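Local atomic coordinates of TATA-box-binding protein (Methanococcus jannaschii, PDB entry 2Z8U), a protein that probably binds the TATA box of archaeal promoters and acts as a general transcription initiation factor for RNA polymerase. Residues 139-144 with 152-157; 110-115 with 157-162; 145-150 with 171-176. All blocks are in the same frame, centred on the assembly; numbering follows the deposited sequence.

Contact 1 of 3, residues 139-144 with 152-157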
loop_
_atom_site.group_PDB
_atom_site.type_symbol
_atom_site.label_atom_id
_atom_site.label_comp_id
_atom_site.label_asym_id
_atom_site.label_seq_id
_atom_site.Cartn_x
_atom_site.Cartn_y
_atom_site.Cartn_z
ATOM N N PRO B 139 -14.291 20.444 13.294
ATOM C CA PRO B 139 -14.511 21.811 12.878
ATOM C C PRO B 139 -13.263 22.313 12.130
ATOM O O PRO B 139 -12.145 21.939 12.493
ATOM C CB PRO B 139 -14.657 22.542 14.221
ATOM C CG PRO B 139 -13.753 21.816 15.122
ATOM C CD PRO B 139 -13.869 20.364 14.713
ATOM N N GLY B 140 -13.442 23.152 11.114
ATOM C CA GLY B 140 -12.281 23.749 10.442
ATOM C C GLY B 140 -11.832 22.949 9.236
ATOM O O GLY B 140 -12.147 21.756 9.106
ATOM N N LEU B 141 -11.128 23.632 8.343
ATOM C CA LEU B 141 -10.502 23.033 7.196
ATOM C C LEU B 141 -9.006 22.772 7.486
ATOM O O LEU B 141 -8.313 23.633 8.062
ATOM C CB LEU B 141 -10.654 23.997 6.022
ATOM C CG LEU B 141 -10.030 23.627 4.685
ATOM C CD1 LEU B 141 -10.945 24.048 3.577
ATOM C CD2 LEU B 141 -8.670 24.272 4.543
ATOM N N VAL B 142 -8.525 21.592 7.089
ATOM C CA VAL B 142 -7.133 21.197 7.299
ATOM C C VAL B 142 -6.335 21.409 6.017
ATOM O O VAL B 142 -6.726 20.993 4.929
ATOM C CB VAL B 142 -6.998 19.739 7.823
ATOM C CG1 VAL B 142 -5.535 19.381 8.093
ATOM C CG2 VAL B 142 -7.826 19.556 9.102
ATOM N N TYR B 143 -5.204 22.078 6.171
ATOM C CA TYR B 143 -4.393 22.477 5.052
ATOM C C TYR B 143 -2.933 22.208 5.420
ATOM O O TYR B 143 -2.408 22.792 6.357
ATOM C CB TYR B 143 -4.651 23.973 4.825
ATOM C CG TYR B 143 -3.938 24.632 3.677
ATOM C CD1 TYR B 143 -3.648 26.000 3.724
ATOM C CD2 TYR B 143 -3.556 23.913 2.549
ATOM C CE1 TYR B 143 -3.007 26.629 2.670
ATOM C CE2 TYR B 143 -2.917 24.533 1.494
ATOM C CZ TYR B 143 -2.653 25.892 1.560
ATOM O OH TYR B 143 -2.014 26.512 0.512
ATOM N N ARG B 144 -2.279 21.318 4.697
ATOM C CA ARG B 144 -0.874 21.045 4.979
ATOM C C ARG B 144 0.047 21.839 4.047
ATOM O O ARG B 144 -0.163 21.854 2.829
ATOM C CB ARG B 144 -0.605 19.535 4.918
ATOM C CG ARG B 144 0.741 19.123 5.505
ATOM C CD ARG B 144 0.708 17.670 5.926
ATOM N NE ARG B 144 2.011 17.146 6.349
ATOM C CZ ARG B 144 2.194 15.928 6.856
ATOM N NH1 ARG B 144 1.157 15.115 7.007
ATOM N NH2 ARG B 144 3.421 15.501 7.195
ATOM N N VAL B 152 -1.990 23.614 8.930
ATOM C CA VAL B 152 -2.824 24.806 9.149
ATOM C C VAL B 152 -4.282 24.378 9.323
ATOM O O VAL B 152 -4.749 23.489 8.623
ATOM C CB VAL B 152 -2.712 25.795 7.966
ATOM C CG1 VAL B 152 -3.553 27.069 8.228
ATOM C CG2 VAL B 152 -1.233 26.171 7.712
ATOM N N LEU B 153 -4.960 24.970 10.293
ATOM C CA LEU B 153 -6.400 24.805 10.432
ATOM C C LEU B 153 -7.053 26.163 10.244
ATOM O O LEU B 153 -6.657 27.152 10.878
ATOM C CB LEU B 153 -6.765 24.243 11.804
ATOM C CG LEU B 153 -5.844 23.165 12.384
ATOM C CD1 LEU B 153 -6.191 22.951 13.843
ATOM C CD2 LEU B 153 -5.976 21.870 11.602
ATOM N N ILE B 154 -8.035 26.214 9.363
ATOM C CA ILE B 154 -8.745 27.450 9.074
ATOM C C ILE B 154 -10.196 27.280 9.479
ATOM O O ILE B 154 -10.853 26.331 9.033
ATOM C CB ILE B 154 -8.695 27.785 7.569
ATOM C CG1 ILE B 154 -7.238 27.881 7.079
ATOM C CG2 ILE B 154 -9.483 29.085 7.315
ATOM C CD1 ILE B 154 -7.061 27.936 5.553
ATOM N N PHE B 155 -10.702 28.216 10.280
ATOM C CA PHE B 155 -12.071 28.152 10.788
ATOM C C PHE B 155 -12.991 29.138 10.073
ATOM O O PHE B 155 -12.514 30.140 9.521
ATOM C CB PHE B 155 -12.067 28.345 12.312
ATOM C CG PHE B 155 -11.264 27.296 13.021
ATOM C CD1 PHE B 155 -11.812 26.036 13.247
ATOM C CD2 PHE B 155 -9.931 27.524 13.363
ATOM C CE1 PHE B 155 -11.061 25.022 13.850
ATOM C CE2 PHE B 155 -9.166 26.510 13.975
ATOM C CZ PHE B 155 -9.743 25.267 14.223
ATOM N N GLY B 156 -14.294 28.822 10.051
ATOM C CA GLY B 156 -15.308 29.682 9.394
ATOM C C GLY B 156 -15.342 31.090 9.975
ATOM O O GLY B 156 -15.801 32.035 9.329
ATOM N N SER B 157 -14.840 31.231 11.199
ATOM C CA SER B 157 -14.776 32.533 11.866
ATOM C C SER B 157 -13.719 33.453 11.233
ATOM O O SER B 157 -13.769 34.673 11.409
ATOM C CB SER B 157 -14.431 32.333 13.353
ATOM O OG SER B 157 -13.158 31.734 13.507
#
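Leu141 pairs with Ile154 and Tyr143 with Val152 through four backbone hydrogen bonds, which make 141-144 and 152-154 the two arms of an antiparallel beta hairpin. In the Leu141 pair N-H of Leu141 meets O of Ile154 at 2.8 Å and an almost straight 170°. The non-hydrogen-bonded pair Val142-Leu153 between them lets a CA-H...O contact form, Leu153 CA lying 3.3 Å from Leu141 O.

Apolar packing follows the two faces of the ladder. On one, Leu141 and Ile154 run side by side with CD2 and CD1 4.1 Å apart, while Tyr143 sets its CB beside CB of Val152 and its ring near CD1 of Ile154. On the other, Val142 CG2 touches Leu153 CD2 at 3.9 Å. Beta-branched Val142, Val152 and Ile154 suit extended strands, and the leucines add apolar bulk to both faces.

At the hairpin's open end Phe155 brings its ring back beside Pro139 and Gly140: with CG anti to the carbonyl carbon (chi1 -60°), CD1 comes within 3.6 Å of Gly140 CA, and CE1 sits 3.5 Å from Pro139 O. A beta carbon on Gly140 would collide with this ring, and the backbone shape there also demands glycine.

Outside the pair, helix 121-127 packs on Leu141 and Ile154, helix 168-183 packs on Val152 and Ile154 through Ile178 and Ile182, and the Tyr143 hydroxyl is hydrogen-bonded to Thr181 of that helix; Val142 bonds onward to strand 131-133.

Contact 2 of 3, residues 110-115 with 157-162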
loop_
_atom_site.group_PDB
_atom_site.type_symbol
_atom_site.label_atom_id
_atom_site.label_comp_id
_atom_site.label_asym_id
_atom_site.label_seq_id
_atom_site.Cartn_x
_atom_site.Cartn_y
_atom_site.Cartn_z
ATOM N N VAL B 110 2.460 26.692 18.386
ATOM C CA VAL B 110 1.119 26.968 17.884
ATOM C C VAL B 110 1.094 28.485 17.689
ATOM O O VAL B 110 1.429 29.233 18.613
ATOM C CB VAL B 110 0.012 26.554 18.891
ATOM C CG1 VAL B 110 -1.356 27.100 18.480
ATOM C CG2 VAL B 110 -0.073 25.025 19.041
ATOM N N ALA B 111 0.757 28.916 16.469
ATOM C CA ALA B 111 0.562 30.325 16.162
ATOM C C ALA B 111 -0.884 30.476 15.704
ATOM O O ALA B 111 -1.463 29.562 15.078
ATOM C CB ALA B 111 1.487 30.763 15.069
ATOM N N THR B 112 -1.460 31.634 16.018
ATOM C CA THR B 112 -2.799 31.971 15.557
ATOM C C THR B 112 -2.788 33.322 14.835
ATOM O O THR B 112 -1.910 34.191 15.066
ATOM C CB THR B 112 -3.829 32.010 16.717
ATOM O OG1 THR B 112 -3.448 33.013 17.678
ATOM C CG2 THR B 112 -3.926 30.630 17.425
ATOM N N ALA B 113 -3.759 33.468 13.934
ATOM C CA ALA B 113 -3.962 34.711 13.222
ATOM C C ALA B 113 -5.434 34.795 12.813
ATOM O O ALA B 113 -6.189 33.845 12.949
ATOM C CB ALA B 113 -3.045 34.803 12.024
ATOM N N ASP B 114 -5.851 35.960 12.354
ATOM C CA ASP B 114 -7.224 36.109 11.919
ATOM C C ASP B 114 -7.195 36.602 10.495
ATOM O O ASP B 114 -6.468 37.549 10.175
ATOM C CB ASP B 114 -7.999 37.045 12.854
ATOM C CG ASP B 114 -8.497 36.328 14.100
ATOM O OD1 ASP B 114 -9.521 35.637 14.036
ATOM O OD2 ASP B 114 -7.871 36.443 15.159
ATOM N N LEU B 115 -7.932 35.910 9.627
ATOM C CA LEU B 115 -7.915 36.233 8.195
ATOM C C LEU B 115 -8.501 37.621 7.899
ATOM O O LEU B 115 -8.122 38.245 6.917
ATOM C CB LEU B 115 -8.685 35.189 7.389
ATOM C CG LEU B 115 -8.097 33.775 7.218
ATOM C CD1 LEU B 115 -9.069 32.946 6.381
ATOM C CD2 LEU B 115 -6.708 33.803 6.575
ATOM N N SER B 157 -14.840 31.231 11.199
ATOM C CA SER B 157 -14.776 32.533 11.866
ATOM C C SER B 157 -13.719 33.453 11.233
ATOM O O SER B 157 -13.769 34.673 11.409
ATOM C CB SER B 157 -14.431 32.333 13.353
ATOM O OG SER B 157 -13.158 31.734 13.507
ATOM N N GLY B 158 -12.755 32.864 10.527
ATOM C CA GLY B 158 -11.578 33.611 10.062
ATOM C C GLY B 158 -10.322 33.300 10.878
ATOM O O GLY B 158 -9.225 33.627 10.457
ATOM N N LYS B 159 -10.481 32.653 12.031
ATOM C CA LYS B 159 -9.315 32.204 12.829
ATOM C C LYS B 159 -8.514 31.156 12.068
ATOM O O LYS B 159 -9.079 30.267 11.421
ATOM C CB LYS B 159 -9.740 31.656 14.194
ATOM C CG LYS B 159 -8.570 31.287 15.189
ATOM C CD LYS B 159 -9.164 31.253 16.629
ATOM C CE LYS B 159 -8.142 31.484 17.700
ATOM N NZ LYS B 159 -8.816 31.919 18.978
ATOM N N VAL B 160 -7.190 31.282 12.156
ATOM C CA VAL B 160 -6.251 30.358 11.512
ATOM C C VAL B 160 -5.310 29.900 12.618
ATOM O O VAL B 160 -4.847 30.723 13.427
ATOM C CB VAL B 160 -5.410 31.096 10.438
ATOM C CG1 VAL B 160 -4.295 30.221 9.912
ATOM C CG2 VAL B 160 -6.294 31.559 9.296
ATOM N N VAL B 161 -5.028 28.606 12.661
ATOM C CA VAL B 161 -4.074 28.079 13.635
ATOM C C VAL B 161 -2.998 27.411 12.806
ATOM O O VAL B 161 -3.298 26.584 11.936
ATOM C CB VAL B 161 -4.733 27.038 14.575
ATOM C CG1 VAL B 161 -3.685 26.333 15.480
ATOM C CG2 VAL B 161 -5.853 27.671 15.395
ATOM N N ILE B 162 -1.741 27.747 13.076
ATOM C CA ILE B 162 -0.631 27.106 12.382
ATOM C C ILE B 162 0.165 26.268 13.387
ATOM O O ILE B 162 0.534 26.781 14.449
ATOM C CB ILE B 162 0.272 28.158 11.707
ATOM C CG1 ILE B 162 -0.567 29.090 10.806
ATOM C CG2 ILE B 162 1.368 27.483 10.899
ATOM C CD1 ILE B 162 0.156 30.355 10.391
#
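The one flat side-chain group across these strands, the Asp114 carboxylate, brings OD1 to 3.6 Å from Lys159 CA, its charged atoms not in contact with the Lys159 amine. The backbones on which the two residues sit are hydrogen-bonded as neighbouring strands of the saddle-shaped TBP sheet. Five backbone hydrogen bonds join them, the last from Leu115 N to Gly158 O, where the ladder gives way to a loop.

Strands 110-114 and 159-162 run antiparallel, in alternating hydrogen-bonded and non-hydrogen-bonded pairs. Ala111 and Ala113 share one face with Val160 and Ile162. A small alanine suits position 113, where helix 168-183 comes close and Ala113 meets Leu175; Ile162 meets Ala174 of the same helix, while Ala111 packs on Ile15 of strand 14-23. The other face carries Thr112, Asp114, Lys159 and Val161. There Thr112 CG2 lies alongside Val161 CG2, 4.1 Å away, and Val110 CG1 meets Val161 CG1 at 3.9 Å. This is the concave side, which in TBP relatives grips the DNA minor groove; in the crystal, Gln137 of the second subunit packs on Thr112, Lys159 and Val161.

Gly158 has a positive phi (105°) that suits glycine. The Leu115 side chain crosses Val160 at about a right angle: its CG stands anti to the carbonyl carbon (chi1 -71°), which brings CG to 3.5 Å from Val160 CG2, with CD2 against the same methyl. Cutting Leu115 back to an alanine is likely to leave Val160 CG2 without its apolar neighbour and open a gap next to Leu179 and Ile154. Close by, in an ST turn leading into the strand, Ser157 OG accepts the N-H of Lys159 at 3.2 Å.

Contact 3 of 3, residues 145-150 with 171-176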
loop_
_atom_site.group_PDB
_atom_site.type_symbol
_atom_site.label_atom_id
_atom_site.label_comp_id
_atom_site.label_asym_id
_atom_site.label_seq_id
_atom_site.Cartn_x
_atom_site.Cartn_y
_atom_site.Cartn_z
ATOM N N LEU B 145 1.053 22.510 4.608
ATOM C CA LEU B 145 2.068 23.192 3.790
ATOM C C LEU B 145 3.394 22.431 3.810
ATOM O O LEU B 145 3.733 21.796 4.808
ATOM C CB LEU B 145 2.296 24.631 4.265
ATOM C CG LEU B 145 1.239 25.728 4.088
ATOM C CD1 LEU B 145 1.839 27.085 4.490
ATOM C CD2 LEU B 145 0.727 25.776 2.656
ATOM N N ASP B 146 4.144 22.503 2.716
ATOM C CA ASP B 146 5.441 21.832 2.648
ATOM C C ASP B 146 6.619 22.787 2.829
ATOM O O ASP B 146 7.748 22.342 3.046
ATOM C CB ASP B 146 5.590 21.028 1.345
ATOM C CG ASP B 146 4.574 19.910 1.220
ATOM O OD1 ASP B 146 4.031 19.426 2.248
ATOM O OD2 ASP B 146 4.312 19.506 0.071
ATOM N N ASP B 147 6.360 24.087 2.730
ATOM C CA ASP B 147 7.359 25.099 3.053
ATOM C C ASP B 147 6.718 26.402 3.562
ATOM O O ASP B 147 6.109 27.136 2.785
ATOM C CB ASP B 147 8.276 25.386 1.862
ATOM C CG ASP B 147 9.342 26.406 2.195
ATOM O OD1 ASP B 147 10.118 26.167 3.148
ATOM O OD2 ASP B 147 9.397 27.459 1.523
ATOM N N PRO B 148 6.828 26.678 4.876
ATOM C CA PRO B 148 7.444 25.788 5.853
ATOM C C PRO B 148 6.584 24.548 6.055
ATOM O O PRO B 148 5.407 24.532 5.662
ATOM C CB PRO B 148 7.497 26.640 7.133
ATOM C CG PRO B 148 6.423 27.638 6.972
ATOM C CD PRO B 148 6.327 27.921 5.494
ATOM N N LYS B 149 7.175 23.512 6.631
ATOM C CA LYS B 149 6.465 22.256 6.869
ATOM C C LYS B 149 5.553 22.442 8.070
ATOM O O LYS B 149 5.978 22.279 9.215
ATOM C CB LYS B 149 7.466 21.125 7.104
ATOM C CG LYS B 149 6.837 19.791 7.482
ATOM C CD LYS B 149 7.916 18.794 7.919
ATOM C CE LYS B 149 7.266 17.520 8.463
ATOM N NZ LYS B 149 8.290 16.629 9.088
ATOM N N VAL B 150 4.305 22.827 7.801
ATOM C CA VAL B 150 3.340 23.131 8.860
ATOM C C VAL B 150 1.970 22.535 8.559
ATOM O O VAL B 150 1.680 22.171 7.425
ATOM C CB VAL B 150 3.203 24.653 9.106
ATOM C CG1 VAL B 150 4.538 25.232 9.610
ATOM C CG2 VAL B 150 2.741 25.371 7.862
ATOM N N ALA B 171 6.471 31.215 11.001
ATOM C CA ALA B 171 5.023 31.446 11.203
ATOM C C ALA B 171 4.517 32.545 10.284
ATOM O O ALA B 171 3.416 32.449 9.704
ATOM C CB ALA B 171 4.725 31.807 12.672
ATOM N N LYS B 172 5.331 33.592 10.176
ATOM C CA LYS B 172 5.071 34.725 9.284
ATOM C C LYS B 172 5.034 34.289 7.822
ATOM O O LYS B 172 4.136 34.683 7.079
ATOM C CB LYS B 172 6.140 35.804 9.475
ATOM C CG LYS B 172 5.954 36.668 10.714
ATOM C CD LYS B 172 7.177 37.551 10.940
ATOM C CE LYS B 172 7.101 38.250 12.274
ATOM N NZ LYS B 172 8.364 38.996 12.555
ATOM N N ARG B 173 6.013 33.482 7.418
ATOM C CA ARG B 173 6.096 32.938 6.053
ATOM C C ARG B 173 4.888 32.063 5.705
ATOM O O ARG B 173 4.400 32.079 4.568
ATOM C CB ARG B 173 7.368 32.108 5.899
ATOM C CG ARG B 173 8.663 32.866 6.124
ATOM C CD ARG B 173 9.886 31.954 5.930
ATOM N NE ARG B 173 9.746 31.102 4.752
ATOM C CZ ARG B 173 9.887 29.777 4.740
ATOM N NH1 ARG B 173 10.202 29.109 5.847
ATOM N NH2 ARG B 173 9.717 29.114 3.605
ATOM N N ALA B 174 4.436 31.280 6.688
ATOM C CA ALA B 174 3.224 30.483 6.576
ATOM C C ALA B 174 1.980 31.360 6.393
ATOM O O ALA B 174 1.156 31.102 5.503
ATOM C CB ALA B 174 3.074 29.604 7.809
ATOM N N LEU B 175 1.843 32.389 7.233
ATOM C CA LEU B 175 0.718 33.332 7.114
ATOM C C LEU B 175 0.610 33.983 5.727
ATOM O O LEU B 175 -0.477 34.001 5.153
ATOM C CB LEU B 175 0.721 34.385 8.230
ATOM C CG LEU B 175 -0.444 35.392 8.237
ATOM C CD1 LEU B 175 -1.751 34.656 8.538
ATOM C CD2 LEU B 175 -0.184 36.486 9.256
ATOM N N LYS B 176 1.724 34.480 5.183
ATOM C CA LYS B 176 1.724 35.070 3.829
ATOM C C LYS B 176 1.155 34.087 2.796
ATOM O O LYS B 176 0.323 34.460 1.966
ATOM C CB LYS B 176 3.129 35.559 3.431
ATOM C CG LYS B 176 3.292 35.991 1.961
ATOM C CD LYS B 176 3.038 37.483 1.755
ATOM C CE LYS B 176 2.749 37.874 0.287
ATOM N NZ LYS B 176 3.637 37.233 -0.722
#
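Both carboxylate oxygens of Asp147 converge on a single nitrogen of Arg173, NH2, which stands 2.7 Å from OD2 in a salt bridge and gives OD1 a hydrogen bond of 3.0 Å. That bond is nearly straight and stays in the guanidinium plane, but it meets OD1 from above the carboxylate plane, and the two flat groups are turned 46° against each other. A bend at chi3 (44°) brings the guanidinium alongside Pro148, the two side chains running past each other in opposite directions; Pro148 CD lies 3.8 Å above one guanidinium face, offset toward the rim. On the other terminal nitrogen, NH1, a second salt bridge to Asp170 probably fixes the rotation of the head, and the two carboxylates flanking the one positive charge would probably stabilise it.

Below this polar rim the packing is apolar. Pro148, preceded by a cis peptide bond, sets CG 4.0 Å from Ala174 CB; Val150 CG2 and Leu145 CD1 approach the same methyl at 4.2 Å and 4.3 Å. Alanine suits this site because three hydrophobic groups crowd onto one small side chain, and Ile162 of the next strand touches it as well.

The turn itself is closed by mutual backbone hydrogen bonds between Leu145 and Val150. The whole contact is a hairpin tip resting against the flank of helix 168-183, the long helix that lies across the convex side of the sheet in a TBP repeat.

In the fold
All three contacts fall in the second repeat of the protein and on the same side of the chain's centre. Contacts 1 and 2 lie next to each other in one antiparallel sheet, their centres 8 Å apart, and meet where strands 149-154 and 159-163 pair through Leu153 and Val161. Contact 3, about 14 Å from the centre of contact 1 and 13 Å from that of contact 2, brings helix 168-183 to the turn of the 141-154 hairpin. Along the chain, 110-115 comes first, then the hairpin, 157-162 and finally the helix. The last helix thus spans neighbouring strands, while the opposite, concave face remains the probable DNA-binding surface.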